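PDB 1OMH: trwC protein from Escherichia coli, which recognises the plasmid's origin-of-transfer DNA through its N-terminal relaxase domain, described here, and processes it for bacterial conjugation. Local coordinates for residues T87-P91 with Y196-L200; K92-L96 with I229-S233; I106-H110 with Q159-H163; G208-R212 with L221-R226. All blocks are in the same frame, centred on the assembly; numbering follows the deposited sequence.

Contact 1. Residues T87-P91 with Y196-L200; sequences TFSAP and YNAEL. With nucleotides of chain A.
Tyr196 lays its ring against the end of strand 81-89, meeting Phe88, Ser89 and Ala90 in turn, where a long helix packs on the antiparallel sheet of the relaxase domain. With CG anti to the backbone N (chi1 164°), the ring runs from helix 189-206 along the helix-facing side of the strand, and it passes the Phe88 side chain, which points the opposite way. The two rings form an oblique pair, their planes at 53° and their centroids 5.5 Å apart. Phe88 fits against the root of the tyrosine: its CD2 is 3.6 Å from Tyr196 CD1, its CB lies over one face of the tyrosine ring near the rim, and Tyr196 CB sits at the edge of the phenylalanine ring. Tyr196 CE2 approaches Ser89 O obliquely, at 3.7 Å.

The far end of the ring fills the bend where the strand gives way to loop, and Tyr196 OH rests 3.4 Å from Ala90 CB. That hydroxyl is buried and finds its polar partner in His110, on helix 104-122. One turn along the helix, Leu200 makes a second bump, its CD2 meeting Pro91 CD at 3.7 Å just before helix 92-99 begins.

The other side of this bend receives DNA. The base of DT23 of chain A packs against Ser89, Ala90 and Pro91, so the residues backed by the helix also form part of the DNA-binding surface. Its Watson-Crick edge is read by the backbone: DT23 of chain A N3 gives a weak hydrogen bond to Ser89 O, 3.1 Å long.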
# COMPACT_ATOMS: atom_id res chain seq x y z
N THR B 87 0.68 0.22 -2.03
CA THR B 87 0.72 0.66 -0.64
C THR B 87 -0.32 1.74 -0.37
O THR B 87 -0.21 2.86 -0.87
CB THR B 87 2.11 1.22 -0.29
OG1 THR B 87 3.08 0.18 -0.47
CG2 THR B 87 2.15 1.72 1.15
N PHE B 88 -1.33 1.38 0.42
CA PHE B 88 -2.42 2.27 0.80
C PHE B 88 -2.11 2.88 2.17
O PHE B 88 -1.95 2.15 3.15
CB PHE B 88 -3.74 1.50 0.93
CG PHE B 88 -4.22 0.87 -0.34
CD1 PHE B 88 -3.70 -0.35 -0.77
CD2 PHE B 88 -5.20 1.49 -1.10
CE1 PHE B 88 -4.15 -0.94 -1.95
CE2 PHE B 88 -5.66 0.91 -2.29
CZ PHE B 88 -5.13 -0.31 -2.71
N SER B 89 -2.05 4.20 2.25
CA SER B 89 -1.77 4.88 3.51
C SER B 89 -2.88 5.86 3.85
O SER B 89 -3.30 6.65 3.02
CB SER B 89 -0.44 5.61 3.41
OG SER B 89 0.60 4.70 3.09
N ALA B 90 -3.35 5.80 5.09
CA ALA B 90 -4.41 6.69 5.55
C ALA B 90 -3.86 8.06 5.93
O ALA B 90 -2.66 8.22 6.17
CB ALA B 90 -5.10 6.07 6.75
N PRO B 91 -4.74 9.07 5.95
CA PRO B 91 -4.34 10.43 6.32
C PRO B 91 -3.81 10.31 7.75
O PRO B 91 -4.22 9.41 8.47
CB PRO B 91 -5.65 11.20 6.26
CG PRO B 91 -6.39 10.51 5.14
CD PRO B 91 -6.13 9.06 5.43
N TYR B 196 -9.83 4.60 -2.96
CA TYR B 196 -9.52 4.29 -1.56
C TYR B 196 -9.97 5.47 -0.70
O TYR B 196 -10.62 5.30 0.33
CB TYR B 196 -8.02 4.07 -1.38
CG TYR B 196 -7.55 4.11 0.06
CD1 TYR B 196 -7.72 3.02 0.92
CD2 TYR B 196 -6.94 5.26 0.57
CE1 TYR B 196 -7.30 3.08 2.27
CE2 TYR B 196 -6.52 5.33 1.90
CZ TYR B 196 -6.71 4.24 2.74
OH TYR B 196 -6.31 4.34 4.06
N ASN B 197 -9.62 6.66 -1.15
CA ASN B 197 -9.97 7.90 -0.46
C ASN B 197 -11.49 8.00 -0.24
O ASN B 197 -11.96 8.28 0.87
CB ASN B 197 -9.49 9.10 -1.27
CG ASN B 197 -9.13 10.29 -0.41
OD1 ASN B 197 -9.25 11.43 -0.84
ND2 ASN B 197 -8.65 10.02 0.80
N ALA B 198 -12.25 7.78 -1.31
CA ALA B 198 -13.71 7.85 -1.26
C ALA B 198 -14.31 6.84 -0.29
O ALA B 198 -15.12 7.20 0.56
CB ALA B 198 -14.30 7.63 -2.66
N GLU B 199 -13.92 5.57 -0.43
CA GLU B 199 -14.43 4.51 0.43
C GLU B 199 -14.08 4.76 1.90
O GLU B 199 -14.92 4.55 2.78
CB GLU B 199 -13.85 3.16 0.01
CG GLU B 199 -14.28 2.70 -1.37
CD GLU B 199 -15.74 2.30 -1.43
OE1 GLU B 199 -16.24 2.05 -2.55
OE2 GLU B 199 -16.39 2.24 -0.36
N LEU B 200 -12.85 5.20 2.15
CA LEU B 200 -12.42 5.47 3.52
C LEU B 200 -13.28 6.57 4.14
O LEU B 200 -13.82 6.41 5.24
CB LEU B 200 -10.95 5.90 3.56
CG LEU B 200 -10.43 6.28 4.95
CD1 LEU B 200 -10.54 5.08 5.87
CD2 LEU B 200 -8.97 6.75 4.85
P DT A 23 0.31 15.34 4.55
OP1 DT A 23 -0.92 15.44 5.38
OP2 DT A 23 1.16 16.54 4.35
O5' DT A 23 1.20 14.12 5.07
C5' DT A 23 1.63 14.01 6.46
C4' DT A 23 1.56 12.57 6.91
O4' DT A 23 0.27 12.06 6.54
C3' DT A 23 2.61 11.57 6.36
O3' DT A 23 3.17 11.01 7.55
C2' DT A 23 1.80 10.31 6.11
C1' DT A 23 0.35 10.73 6.12
N1 DT A 23 -0.52 10.56 4.94
C2 DT A 23 -0.61 9.33 4.34
O2 DT A 23 0.11 8.39 4.63
N3 DT A 23 -1.60 9.24 3.38
C4 DT A 23 -2.45 10.24 2.96
O4 DT A 23 -3.31 9.99 2.12
C5 DT A 23 -2.24 11.53 3.59
C7 DT A 23 -3.10 12.69 3.19
C6 DT A 23 -1.29 11.62 4.52

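Contact 2. Residues K92-L96 with I229-S233. With nucleotides of chain A.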
# COMPACT_ATOMS: atom_id res chain seq x y z
N LYS B 92 -2.91 11.20 8.15
CA LYS B 92 -2.32 11.12 9.49
C LYS B 92 -3.36 11.20 10.62
O LYS B 92 -3.28 10.44 11.58
CB LYS B 92 -1.27 12.23 9.68
CG LYS B 92 -0.53 12.17 11.02
CD LYS B 92 0.30 10.89 11.17
CE LYS B 92 1.40 10.81 10.11
NZ LYS B 92 2.31 9.65 10.33
N SER B 93 -4.31 12.12 10.51
CA SER B 93 -5.35 12.25 11.54
C SER B 93 -6.08 10.93 11.74
O SER B 93 -6.46 10.57 12.85
CB SER B 93 -6.36 13.33 11.17
OG SER B 93 -7.07 12.98 9.99
N VAL B 94 -6.28 10.21 10.64
CA VAL B 94 -6.97 8.93 10.70
C VAL B 94 -6.11 7.92 11.45
O VAL B 94 -6.62 7.18 12.31
CB VAL B 94 -7.31 8.43 9.28
CG1 VAL B 94 -7.94 7.03 9.33
CG2 VAL B 94 -8.29 9.41 8.63
N SER B 95 -4.81 7.88 11.15
CA SER B 95 -3.92 6.96 11.85
C SER B 95 -3.92 7.30 13.35
O SER B 95 -3.91 6.40 14.19
CB SER B 95 -2.49 7.06 11.31
OG SER B 95 -2.41 6.59 9.96
N LEU B 96 -3.94 8.59 13.67
CA LEU B 96 -3.94 9.04 15.07
C LEU B 96 -5.18 8.60 15.84
O LEU B 96 -5.09 8.09 16.96
CB LEU B 96 -3.82 10.56 15.13
CG LEU B 96 -2.43 11.20 15.23
CD1 LEU B 96 -1.39 10.39 14.49
CD2 LEU B 96 -2.52 12.62 14.72
N ILE B 229 -0.90 17.35 13.26
CA ILE B 229 -0.58 16.35 12.24
C ILE B 229 0.94 16.31 12.05
O ILE B 229 1.56 15.24 12.10
CB ILE B 229 -1.25 16.70 10.89
CG1 ILE B 229 -2.75 16.42 10.95
CG2 ILE B 229 -0.60 15.96 9.75
CD1 ILE B 229 -3.10 15.02 11.38
N GLU B 230 1.53 17.48 11.86
CA GLU B 230 2.97 17.57 11.65
C GLU B 230 3.75 17.05 12.86
O GLU B 230 4.85 16.52 12.71
CB GLU B 230 3.36 19.02 11.34
CG GLU B 230 2.50 19.63 10.24
CD GLU B 230 2.98 20.98 9.76
OE1 GLU B 230 3.33 21.83 10.61
OE2 GLU B 230 3.00 21.20 8.53
N GLY B 231 3.17 17.19 14.04
CA GLY B 231 3.82 16.72 15.25
C GLY B 231 3.98 15.21 15.24
O GLY B 231 4.75 14.67 16.03
N PHE B 232 3.23 14.54 14.37
CA PHE B 232 3.29 13.08 14.25
C PHE B 232 3.71 12.68 12.83
O PHE B 232 3.43 11.57 12.37
CB PHE B 232 1.92 12.44 14.55
CG PHE B 232 1.62 12.26 16.01
CD1 PHE B 232 0.71 13.09 16.66
CD2 PHE B 232 2.23 11.23 16.73
CE1 PHE B 232 0.40 12.89 18.02
CE2 PHE B 232 1.92 11.03 18.08
CZ PHE B 232 1.01 11.86 18.72
N SER B 233 4.38 13.60 12.13
CA SER B 233 4.83 13.34 10.76
C SER B 233 6.33 13.61 10.63
O SER B 233 6.75 14.48 9.87
CB SER B 233 4.07 14.21 9.76
OG SER B 233 2.68 13.92 9.78
P DT A 23 0.31 15.34 4.55
OP1 DT A 23 -0.92 15.44 5.38
OP2 DT A 23 1.16 16.54 4.35
O5' DT A 23 1.20 14.12 5.07
C5' DT A 23 1.63 14.01 6.46
C4' DT A 23 1.56 12.57 6.91
O4' DT A 23 0.27 12.06 6.54
C3' DT A 23 2.61 11.57 6.36
O3' DT A 23 3.17 11.01 7.55
C2' DT A 23 1.80 10.31 6.11
C1' DT A 23 0.35 10.73 6.12
N1 DT A 23 -0.52 10.56 4.94
C2 DT A 23 -0.61 9.33 4.34
O2 DT A 23 0.11 8.39 4.63
N3 DT A 23 -1.60 9.24 3.38
C4 DT A 23 -2.45 10.24 2.96
O4 DT A 23 -3.31 9.99 2.12
C5 DT A 23 -2.24 11.53 3.59
C7 DT A 23 -3.10 12.69 3.19
C6 DT A 23 -1.29 11.62 4.52
P DC A 24 4.73 10.65 7.70
OP1 DC A 24 4.72 9.67 8.81
OP2 DC A 24 5.49 11.92 7.83
O5' DC A 24 5.18 9.93 6.35
C5' DC A 24 4.94 8.54 6.09
C4' DC A 24 5.37 8.23 4.67
O4' DC A 24 4.82 9.25 3.81
C3' DC A 24 6.89 8.26 4.46
O3' DC A 24 7.20 6.89 4.12
C2' DC A 24 7.04 8.87 3.07
C1' DC A 24 5.73 9.56 2.78
N1 DC A 24 5.70 11.00 2.51
C2 DC A 24 6.12 11.44 1.25
O2 DC A 24 6.60 10.62 0.47
N3 DC A 24 5.99 12.75 0.93
C4 DC A 24 5.47 13.60 1.81
N4 DC A 24 5.32 14.87 1.43
C5 DC A 24 5.07 13.19 3.11
C6 DC A 24 5.21 11.89 3.42
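Lys92 and Ile229 lie alongside each other, their side chains running opposite ways, where the first turn of helix 92-99 meets the end of helix 226-230 and the type I beta turn that follows, from Glu230 to Ser233. The lysine chain leaves its backbone extended (chi1 -176°), but bends at the next two torsions fold it over the turn instead of letting it run straight out. Its aliphatic part lies along Ile229 CG2 and then passes roughly perpendicular to the Phe232 side chain, with Lys92 CD 4.1 Å from Phe232 CB. The other branch of Ile229 ends in CD1, which presses on the start of the helix, 3.3 Å from Ser93 N.

A turn further along, Leu96 lies obliquely across Phe232. Its CD1 stands off-centre over the ring in a CH-pi contact, 4.3 Å from the centroid, while CD2 reaches both Phe232 CD1 and Ile229 CD1. Pro158 and helix 274-287 also pack against Phe232.

Ser233 is tied back to the helix, its OG donating to Ile229 O from the face opposite Phe232 N. The folded lysine delivers its ammonium to the DNA backbone between DT23 and DC24 of chain A, with Gln159 and Pro158 as further acceptors. Lys92 NZ bonds weakly to Phe232 O at 3.0 Å. The DNA bond is shorter, with Lys92 NZ 2.8 Å from DC24 of chain A OP1.

Contact 3. Residues I106-H110 with Q159-H163. With SO4 (sulfate ion), chain C; nucleotides of chain A.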
# COMPACT_ATOMS: atom_id res chain seq x y z
N ILE B 106 -11.95 2.26 13.01
CA ILE B 106 -11.22 3.00 11.98
C ILE B 106 -10.33 2.00 11.25
O ILE B 106 -10.16 2.07 10.02
CB ILE B 106 -10.34 4.10 12.58
CG1 ILE B 106 -11.20 5.10 13.35
CG2 ILE B 106 -9.55 4.81 11.48
CD1 ILE B 106 -12.18 5.84 12.48
N ILE B 107 -9.77 1.05 12.00
CA ILE B 107 -8.92 0.04 11.40
C ILE B 107 -9.74 -0.74 10.39
O ILE B 107 -9.32 -0.97 9.26
CB ILE B 107 -8.36 -0.94 12.46
CG1 ILE B 107 -7.53 -0.18 13.49
CG2 ILE B 107 -7.49 -2.01 11.78
CD1 ILE B 107 -6.34 0.54 12.91
N LYS B 108 -10.94 -1.15 10.80
CA LYS B 108 -11.83 -1.89 9.91
C LYS B 108 -12.21 -1.03 8.70
O LYS B 108 -12.35 -1.54 7.58
CB LYS B 108 -13.09 -2.32 10.66
CG LYS B 108 -14.13 -3.00 9.78
N ALA B 109 -12.39 0.27 8.92
CA ALA B 109 -12.75 1.19 7.85
C ALA B 109 -11.65 1.19 6.78
O ALA B 109 -11.93 1.15 5.58
CB ALA B 109 -12.96 2.59 8.40
N HIS B 110 -10.40 1.25 7.24
CA HIS B 110 -9.24 1.24 6.35
C HIS B 110 -9.20 -0.07 5.57
O HIS B 110 -9.06 -0.07 4.35
CB HIS B 110 -7.96 1.41 7.17
CG HIS B 110 -6.71 1.06 6.43
ND1 HIS B 110 -6.09 1.93 5.55
CD2 HIS B 110 -5.97 -0.07 6.41
CE1 HIS B 110 -5.03 1.34 5.03
NE2 HIS B 110 -4.93 0.13 5.54
N GLN B 159 1.06 5.25 11.80
CA GLN B 159 0.99 5.31 10.34
C GLN B 159 0.29 4.07 9.81
O GLN B 159 0.93 3.05 9.51
CB GLN B 159 2.41 5.42 9.78
CG GLN B 159 2.53 5.56 8.26
CD GLN B 159 1.85 6.79 7.71
OE1 GLN B 159 1.59 7.76 8.43
NE2 GLN B 159 1.58 6.78 6.41
N LEU B 160 -1.03 4.15 9.71
CA LEU B 160 -1.84 3.03 9.24
C LEU B 160 -1.71 2.87 7.73
O LEU B 160 -2.12 3.73 6.96
CB LEU B 160 -3.31 3.27 9.62
CG LEU B 160 -4.36 2.22 9.25
CD1 LEU B 160 -4.02 0.88 9.90
CD2 LEU B 160 -5.73 2.71 9.72
N HIS B 161 -1.12 1.75 7.31
CA HIS B 161 -0.95 1.49 5.89
C HIS B 161 -0.92 0.00 5.62
O HIS B 161 -0.56 -0.80 6.49
CB HIS B 161 0.33 2.15 5.36
CG HIS B 161 1.59 1.66 6.02
ND1 HIS B 161 1.91 1.96 7.33
CD2 HIS B 161 2.63 0.93 5.54
CE1 HIS B 161 3.08 1.43 7.63
NE2 HIS B 161 3.54 0.80 6.56
N THR B 162 -1.30 -0.37 4.40
CA THR B 162 -1.32 -1.76 4.01
C THR B 162 -0.56 -1.97 2.73
O THR B 162 -0.73 -1.21 1.76
CB THR B 162 -2.76 -2.29 3.79
OG1 THR B 162 -3.48 -2.24 5.02
CG2 THR B 162 -2.73 -3.74 3.29
N HIS B 163 0.29 -2.99 2.73
CA HIS B 163 1.06 -3.35 1.56
C HIS B 163 0.27 -4.45 0.87
O HIS B 163 0.25 -5.58 1.35
CB HIS B 163 2.43 -3.91 1.95
CG HIS B 163 3.42 -2.86 2.38
ND1 HIS B 163 4.02 -1.99 1.49
CD2 HIS B 163 3.91 -2.55 3.60
CE1 HIS B 163 4.83 -1.19 2.15
NE2 HIS B 163 4.79 -1.51 3.44
S SO4 C . 7.22 0.05 5.97
O1 SO4 C . 7.04 -1.19 6.74
O2 SO4 C . 7.29 1.21 6.88
O3 SO4 C . 6.07 0.23 5.06
O4 SO4 C . 8.47 -0.04 5.19
P DT A 23 0.31 15.34 4.55
OP1 DT A 23 -0.92 15.44 5.38
OP2 DT A 23 1.16 16.54 4.35
O5' DT A 23 1.20 14.12 5.07
C5' DT A 23 1.63 14.01 6.46
C4' DT A 23 1.56 12.57 6.91
O4' DT A 23 0.27 12.06 6.54
C3' DT A 23 2.61 11.57 6.36
O3' DT A 23 3.17 11.01 7.55
C2' DT A 23 1.80 10.31 6.11
C1' DT A 23 0.35 10.73 6.12
N1 DT A 23 -0.52 10.56 4.94
C2 DT A 23 -0.61 9.33 4.34
O2 DT A 23 0.11 8.39 4.63
N3 DT A 23 -1.60 9.24 3.38
C4 DT A 23 -2.45 10.24 2.96
O4 DT A 23 -3.31 9.99 2.12
C5 DT A 23 -2.24 11.53 3.59
C7 DT A 23 -3.10 12.69 3.19
C6 DT A 23 -1.29 11.62 4.52
P DC A 24 4.73 10.65 7.70
OP1 DC A 24 4.72 9.67 8.81
OP2 DC A 24 5.49 11.92 7.83
O5' DC A 24 5.18 9.93 6.35
C5' DC A 24 4.94 8.54 6.09
C4' DC A 24 5.37 8.23 4.67
O4' DC A 24 4.82 9.25 3.81
C3' DC A 24 6.89 8.26 4.46
O3' DC A 24 7.20 6.89 4.12
C2' DC A 24 7.04 8.87 3.07
C1' DC A 24 5.73 9.56 2.78
N1 DC A 24 5.70 11.00 2.51
C2 DC A 24 6.12 11.44 1.25
O2 DC A 24 6.60 10.62 0.47
N3 DC A 24 5.99 12.75 0.93
C4 DC A 24 5.47 13.60 1.81
N4 DC A 24 5.32 14.87 1.43
C5 DC A 24 5.07 13.19 3.11
C6 DC A 24 5.21 11.89 3.42
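Leu160 and Thr162 both point from strand 158-167 toward His110 on helix 104-122, a helix-on-sheet contact in the core of the HUH relaxase domain; the short axes run 9.9 Å apart at 33°.

The apolar part centres on Leu160. Its CG sits over one face of the His110 imidazole, 4.0 Å from the centroid and 14° off the normal, a CH-pi contact. CD2 lies against His110 CB, and CD1 turns to Ile107 CD1, 3.8 Å away.

The polar part lies at the edge of the same ring. A chi1 of 165° turns the His110 imidazole toward the strand and brings NE2 within 2.8 Å of Thr162 OG1, in the ring plane; either atom could be the donor. ND1 is taken by Tyr196, so both buried ring nitrogens are satisfied and the ring is held against rotation. A leucine in place of His110 would probably leave the hydroxyls of Thr162 and Tyr196 without their shared partner in the core.

The strand's other face carries ligand contacts. Gln159 NE2 bonds to DT23 of chain A O2. His161 and His163, the paired histidines of the HUH motif of relaxases and Rep proteins, bind zinc or copper with His150 in other crystals of this protein; here they meet a sulfate, probably from the crystallisation liquor, with Arg154 as a further partner. His161 ND1 donates to Gln159 O at 2.6 Å, from above the carbonyl plane, turning its other nitrogen to the anion. Both histidines share sulfate O3, at 3.0 Å from His161 NE2 and 2.7 Å from His163 NE2.

Contact 4. Residues G208-R212 with L221-R226; sequences GYQLR and LAHIDR. With nucleotides of chain A.
Gln210 O accepts a nearly straight hydrogen bond from Ala222 N (3.0 Å, 173°), beside the antiparallel non-hydrogen-bonded pair of Leu211 and Leu221 in a small two-stranded hairpin. Arg212 extends this backbone link. Its chain bends at chi3 (75°) to turn the guanidinium onto the type I turn of residues 221 to 224, where Ile224 O lies in the guanidinium plane, 3.0 Å from Arg212 NH1; NH2 adds a weak bond to the same oxygen. Water accepts from both terminal nitrogens: one molecule links Arg212 NH1 to Ala222 O, another joins Arg212 NH2 to Arg226 NH2. An alanine in place of Arg212 would probably leave Ile224 O without its side-chain donors and the turn less firmly tied to the hairpin.

Arg226 meets the phosphate of DT23 of chain A edge-on, NH2 to OP1 at 3.1 Å and NH1 to OP2. A further water bridges Gln210 N and His223 ND1, while His223 NE2 turns to Gln97.

Apolar contacts accompany these polar links: Leu221 CD2 touches Leu211 CD2 at 3.7 Å and also meets Tyr209 CB. Leu211 rests on helix 189-206, Leu221 and Ile224 on helix 92-99, and the loop then leads into helix 226-230.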
# COMPACT_ATOMS: atom_id res chain seq x y z
N GLY B 208 -19.37 8.65 12.36
CA GLY B 208 -19.67 9.92 12.98
C GLY B 208 -18.56 10.95 13.00
O GLY B 208 -18.58 11.87 13.82
N TYR B 209 -17.58 10.82 12.11
CA TYR B 209 -16.49 11.79 12.05
C TYR B 209 -16.76 12.79 10.93
O TYR B 209 -17.34 12.43 9.91
CB TYR B 209 -15.14 11.12 11.76
CG TYR B 209 -14.64 10.23 12.86
CD1 TYR B 209 -14.68 8.84 12.74
CD2 TYR B 209 -14.14 10.77 14.05
CE1 TYR B 209 -14.25 8.01 13.78
CE2 TYR B 209 -13.71 9.95 15.09
CZ TYR B 209 -13.77 8.58 14.94
OH TYR B 209 -13.35 7.78 15.98
N GLN B 210 -16.36 14.04 11.14
CA GLN B 210 -16.52 15.04 10.10
C GLN B 210 -15.15 15.15 9.45
O GLN B 210 -14.13 15.06 10.13
CB GLN B 210 -16.95 16.39 10.66
CG GLN B 210 -17.36 17.37 9.56
CD GLN B 210 -18.06 18.60 10.10
OE1 GLN B 210 -19.00 18.50 10.89
NE2 GLN B 210 -17.62 19.78 9.65
N LEU B 211 -15.13 15.36 8.13
CA LEU B 211 -13.88 15.46 7.39
C LEU B 211 -13.61 16.85 6.86
O LEU B 211 -14.53 17.58 6.48
CB LEU B 211 -13.90 14.46 6.23
CG LEU B 211 -14.36 13.04 6.57
CD1 LEU B 211 -14.33 12.19 5.32
CD2 LEU B 211 -13.46 12.45 7.64
N ARG B 212 -12.33 17.21 6.83
CA ARG B 212 -11.90 18.50 6.32
C ARG B 212 -11.05 18.26 5.08
O ARG B 212 -9.96 17.70 5.18
CB ARG B 212 -11.07 19.24 7.39
CG ARG B 212 -10.45 20.56 6.91
CD ARG B 212 -9.49 21.14 7.95
NE ARG B 212 -8.21 20.43 8.00
CZ ARG B 212 -7.74 19.80 9.08
NH1 ARG B 212 -8.44 19.79 10.21
NH2 ARG B 212 -6.56 19.19 9.04
N LEU B 221 -9.35 14.26 9.62
CA LEU B 221 -10.46 14.42 10.54
C LEU B 221 -10.47 15.89 10.97
O LEU B 221 -9.45 16.43 11.38
CB LEU B 221 -10.27 13.50 11.75
CG LEU B 221 -10.14 12.02 11.38
CD1 LEU B 221 -9.97 11.19 12.64
CD2 LEU B 221 -11.37 11.58 10.60
N ALA B 222 -11.63 16.53 10.86
CA ALA B 222 -11.78 17.95 11.19
C ALA B 222 -11.35 18.41 12.59
O ALA B 222 -10.99 19.57 12.76
CB ALA B 222 -13.22 18.38 10.93
N HIS B 223 -11.36 17.52 13.57
CA HIS B 223 -10.99 17.93 14.92
C HIS B 223 -9.49 17.89 15.24
O HIS B 223 -9.08 18.16 16.37
CB HIS B 223 -11.75 17.11 15.96
CG HIS B 223 -11.55 15.63 15.84
ND1 HIS B 223 -12.02 14.90 14.78
CD2 HIS B 223 -10.93 14.75 16.66
CE1 HIS B 223 -11.71 13.63 14.95
NE2 HIS B 223 -11.05 13.51 16.09
N ILE B 224 -8.67 17.55 14.25
CA ILE B 224 -7.22 17.50 14.45
C ILE B 224 -6.59 18.46 13.45
O ILE B 224 -6.74 18.29 12.24
CB ILE B 224 -6.69 16.06 14.23
CG1 ILE B 224 -7.39 15.11 15.21
CG2 ILE B 224 -5.18 16.01 14.45
CD1 ILE B 224 -6.98 13.65 15.06
N ASP B 225 -5.88 19.47 13.95
CA ASP B 225 -5.29 20.47 13.07
C ASP B 225 -3.93 20.11 12.47
O ASP B 225 -3.31 19.11 12.86
CB ASP B 225 -5.19 21.84 13.76
CG ASP B 225 -4.21 21.86 14.91
OD1 ASP B 225 -3.14 21.22 14.80
OD2 ASP B 225 -4.49 22.53 15.93
N ARG B 226 -3.49 20.94 11.54
CA ARG B 226 -2.22 20.74 10.84
C ARG B 226 -0.99 20.66 11.73
O ARG B 226 -0.12 19.83 11.51
CB ARG B 226 -2.06 21.85 9.79
CG ARG B 226 -0.68 21.99 9.14
CD ARG B 226 -0.12 20.71 8.53
NE ARG B 226 -1.09 19.93 7.76
CZ ARG B 226 -0.77 18.91 6.97
NH1 ARG B 226 0.50 18.55 6.83
NH2 ARG B 226 -1.72 18.24 6.34
P DT A 23 0.31 15.34 4.55
OP1 DT A 23 -0.92 15.44 5.38
OP2 DT A 23 1.16 16.54 4.35
O5' DT A 23 1.20 14.12 5.07
C5' DT A 23 1.63 14.01 6.46
C4' DT A 23 1.56 12.57 6.91
O4' DT A 23 0.27 12.06 6.54
C3' DT A 23 2.61 11.57 6.36
O3' DT A 23 3.17 11.01 7.55
C2' DT A 23 1.80 10.31 6.11
C1' DT A 23 0.35 10.73 6.12
N1 DT A 23 -0.52 10.56 4.94
C2 DT A 23 -0.61 9.33 4.34
O2 DT A 23 0.11 8.39 4.63
N3 DT A 23 -1.60 9.24 3.38
C4 DT A 23 -2.45 10.24 2.96
O4 DT A 23 -3.31 9.99 2.12
C5 DT A 23 -2.24 11.53 3.59
C7 DT A 23 -3.10 12.69 3.19
C6 DT A 23 -1.29 11.62 4.52
O HOH W 1 -14.52 15.06 13.60
O HOH W 2 -4.60 18.23 6.71
O HOH W 3 -11.13 21.40 10.71

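Contacts 1, 2 and 3 are buried, whereas contact 4 is a surface contact far from the metal-binding histidines. Contacts 1 and 3 reach neighbouring strands of the same sheet, 81-89 and 158-167, and join through the Tyr196-His110 hydrogen bond. Helix 92-99 of contact 2 follows strand 81-89 of contact 1 in the chain and meets contact 3 through Lys92 with Gln159 and Ser95 with Leu160; Ser93 links it to Leu221 of contact 4. The chemistry shifts with position: mostly apolar and aromatic packing in contact 1, a histidine satisfied on both nitrogens in contact 3, a lysine folded over apolar side chains in contact 2, and backbone, arginine and water bonds in contact 4. All four touch DT23 of chain A.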